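Local coordinates for protein NADP-dependent glyceraldehyde-3-phosphate dehydrogenase (Bacillus halodurans, PDB 3PRL) that probably oxidises glyceraldehyde 3-phosphate without phosphorylation, using NADP as cofactor, as a member of the aldehyde dehydrogenase family, at residues N163-L168 and S192-K197. Sequence-based numbering, arbitrary orientation.
Sequences NYPVNL and SLSGIK
The loop carrying Pro165 and Val166 comes up against the first turn of helix 192-204 where Gly195 lies, with Val166 CA 5.5 Å from Gly195 CA. Pro165 O lies 3.7 Å from Gly195 CA, a van der Waals approach between the two backbones. Beside it, Ser194 points its CB at the loop and meets two side chains at once: Pro165 CG lies 4.1 Å from Ser194 CB, and Val166 CG2 is equally far from that CB. With chi1 at 174°, Val166 places CG2 beside its backbone N and anti to its carbonyl carbon, and it is this branch that approaches the helix, reaching 3.9 Å from Ser194 O. No hydrogen bond crosses the contact. In the Rossmann-like coenzyme domain of this aldehyde dehydrogenase, strand 144-159 and strand 182-186 run parallel, and the contact joins the segments that follow them: the turn into helix 167-178 and the start of helix 192-204. The side chain of Pro165 is about 6 Å from those of Ser160 and Phe162, at their nearest atoms; both bind NADP in the cofactor-bound enzyme, though none is bound to this chain. Glu98 of helix 88-98 takes hydrogen bonds from Ser194 OG and Leu193 N, one to each carboxylate oxygen, while Glu109 OE2 of helix 103-124 accepts from Val166 N and Asn167 N. Ile95 touches both Val166 and Ser194, and Thr113 also packs on Val166.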
loop_
_atom_site.group_PDB
_atom_site.type_symbol
_atom_site.label_atom_id
_atom_site.label_comp_id
_atom_site.label_asym_id
_atom_site.label_seq_id
_atom_site.Cartn_x
_atom_site.Cartn_y
_atom_site.Cartn_z
ATOM N N ASN D 163 -4.930 -30.455 -16.845
ATOM C CA ASN D 163 -4.112 -30.288 -15.646
ATOM C C ASN D 163 -4.949 -30.213 -14.368
ATOM O O ASN D 163 -4.919 -31.098 -13.506
ATOM C CB ASN D 163 -3.408 -28.906 -15.822
ATOM C CG ASN D 163 -1.898 -28.933 -15.621
ATOM O OD1 ASN D 163 -1.260 -27.866 -15.613
ATOM N ND2 ASN D 163 -1.309 -30.109 -15.515
ATOM N N TYR D 164 -5.677 -29.109 -14.260
ATOM C CA TYR D 164 -6.447 -28.747 -13.083
ATOM C C TYR D 164 -7.725 -28.116 -13.621
ATOM O O TYR D 164 -7.789 -26.921 -13.816
ATOM C CB TYR D 164 -5.676 -27.735 -12.224
ATOM C CG TYR D 164 -4.385 -28.239 -11.604
ATOM C CD1 TYR D 164 -4.344 -28.646 -10.272
ATOM C CD2 TYR D 164 -3.195 -28.280 -12.340
ATOM C CE1 TYR D 164 -3.157 -29.112 -9.693
ATOM C CE2 TYR D 164 -1.993 -28.734 -11.773
ATOM C CZ TYR D 164 -1.989 -29.152 -10.439
ATOM O OH TYR D 164 -0.820 -29.610 -9.857
ATOM N N PRO D 165 -8.744 -28.935 -13.888
ATOM C CA PRO D 165 -9.914 -28.457 -14.619
ATOM C C PRO D 165 -11.003 -27.803 -13.735
ATOM O O PRO D 165 -12.020 -27.343 -14.251
ATOM C CB PRO D 165 -10.422 -29.728 -15.281
ATOM C CG PRO D 165 -10.074 -30.805 -14.304
ATOM C CD PRO D 165 -8.815 -30.388 -13.614
ATOM N N VAL D 166 -10.796 -27.783 -12.425
ATOM C CA VAL D 166 -11.661 -27.039 -11.525
ATOM C C VAL D 166 -10.799 -25.906 -10.968
ATOM O O VAL D 166 -11.114 -24.727 -11.139
ATOM C CB VAL D 166 -12.311 -27.987 -10.440
ATOM C CG1 VAL D 166 -13.092 -27.223 -9.411
ATOM C CG2 VAL D 166 -13.255 -28.963 -11.121
ATOM N N ASN D 167 -9.662 -26.272 -10.389
ATOM C CA ASN D 167 -8.721 -25.310 -9.801
ATOM C C ASN D 167 -8.255 -24.176 -10.724
ATOM O O ASN D 167 -8.370 -23.001 -10.368
ATOM C CB ASN D 167 -7.515 -26.067 -9.233
ATOM C CG ASN D 167 -6.709 -25.237 -8.271
ATOM O OD1 ASN D 167 -5.973 -24.334 -8.679
ATOM N ND2 ASN D 167 -6.841 -25.532 -6.978
ATOM N N LEU D 168 -7.735 -24.524 -11.906
ATOM C CA LEU D 168 -7.179 -23.538 -12.830
ATOM C C LEU D 168 -8.266 -22.853 -13.656
ATOM O O LEU D 168 -8.020 -21.822 -14.291
ATOM C CB LEU D 168 -6.105 -24.176 -13.730
ATOM C CG LEU D 168 -4.860 -24.759 -13.043
ATOM C CD1 LEU D 168 -3.868 -25.212 -14.079
ATOM C CD2 LEU D 168 -4.231 -23.762 -12.096
ATOM N N SER D 192 -13.617 -30.729 -19.664
ATOM C CA SER D 192 -14.867 -30.007 -19.846
ATOM C C SER D 192 -16.033 -30.489 -18.953
ATOM O O SER D 192 -16.849 -29.666 -18.527
ATOM C CB SER D 192 -15.275 -30.029 -21.315
ATOM O OG SER D 192 -14.349 -29.284 -22.091
ATOM N N LEU D 193 -16.132 -31.793 -18.673
ATOM C CA LEU D 193 -17.204 -32.259 -17.768
ATOM C C LEU D 193 -17.039 -31.751 -16.334
ATOM O O LEU D 193 -18.025 -31.326 -15.704
ATOM C CB LEU D 193 -17.352 -33.784 -17.739
ATOM C CG LEU D 193 -17.466 -34.635 -19.002
ATOM C CD1 LEU D 193 -17.298 -36.086 -18.597
ATOM C CD2 LEU D 193 -18.797 -34.420 -19.742
ATOM N N SER D 194 -15.810 -31.829 -15.816
ATOM C CA SER D 194 -15.508 -31.334 -14.473
ATOM C C SER D 194 -15.736 -29.825 -14.385
ATOM O O SER D 194 -16.373 -29.355 -13.455
ATOM C CB SER D 194 -14.091 -31.705 -14.030
ATOM O OG SER D 194 -13.919 -33.115 -13.944
ATOM N N GLY D 195 -15.232 -29.073 -15.362
ATOM C CA GLY D 195 -15.527 -27.639 -15.445
ATOM C C GLY D 195 -17.016 -27.311 -15.576
ATOM O O GLY D 195 -17.467 -26.297 -15.045
ATOM N N ILE D 196 -17.790 -28.141 -16.280
ATOM C CA ILE D 196 -19.228 -27.870 -16.388
ATOM C C ILE D 196 -19.873 -28.032 -15.010
ATOM O O ILE D 196 -20.586 -27.133 -14.549
ATOM C CB ILE D 196 -19.942 -28.678 -17.516
ATOM C CG1 ILE D 196 -19.434 -28.257 -18.913
ATOM C CG2 ILE D 196 -21.429 -28.448 -17.482
ATOM C CD1 ILE D 196 -19.781 -29.287 -20.031
ATOM N N LYS D 197 -19.571 -29.143 -14.335
ATOM C CA LYS D 197 -20.032 -29.379 -12.961
ATOM C C LYS D 197 -19.605 -28.264 -12.015
ATOM O O LYS D 197 -20.366 -27.872 -11.144
ATOM C CB LYS D 197 -19.558 -30.738 -12.413
ATOM C CG LYS D 197 -20.333 -31.938 -12.924
ATOM C CD LYS D 197 -21.748 -31.970 -12.370
ATOM C CE LYS D 197 -22.597 -33.032 -13.042
ATOM N NZ LYS D 197 -24.032 -32.807 -12.739
#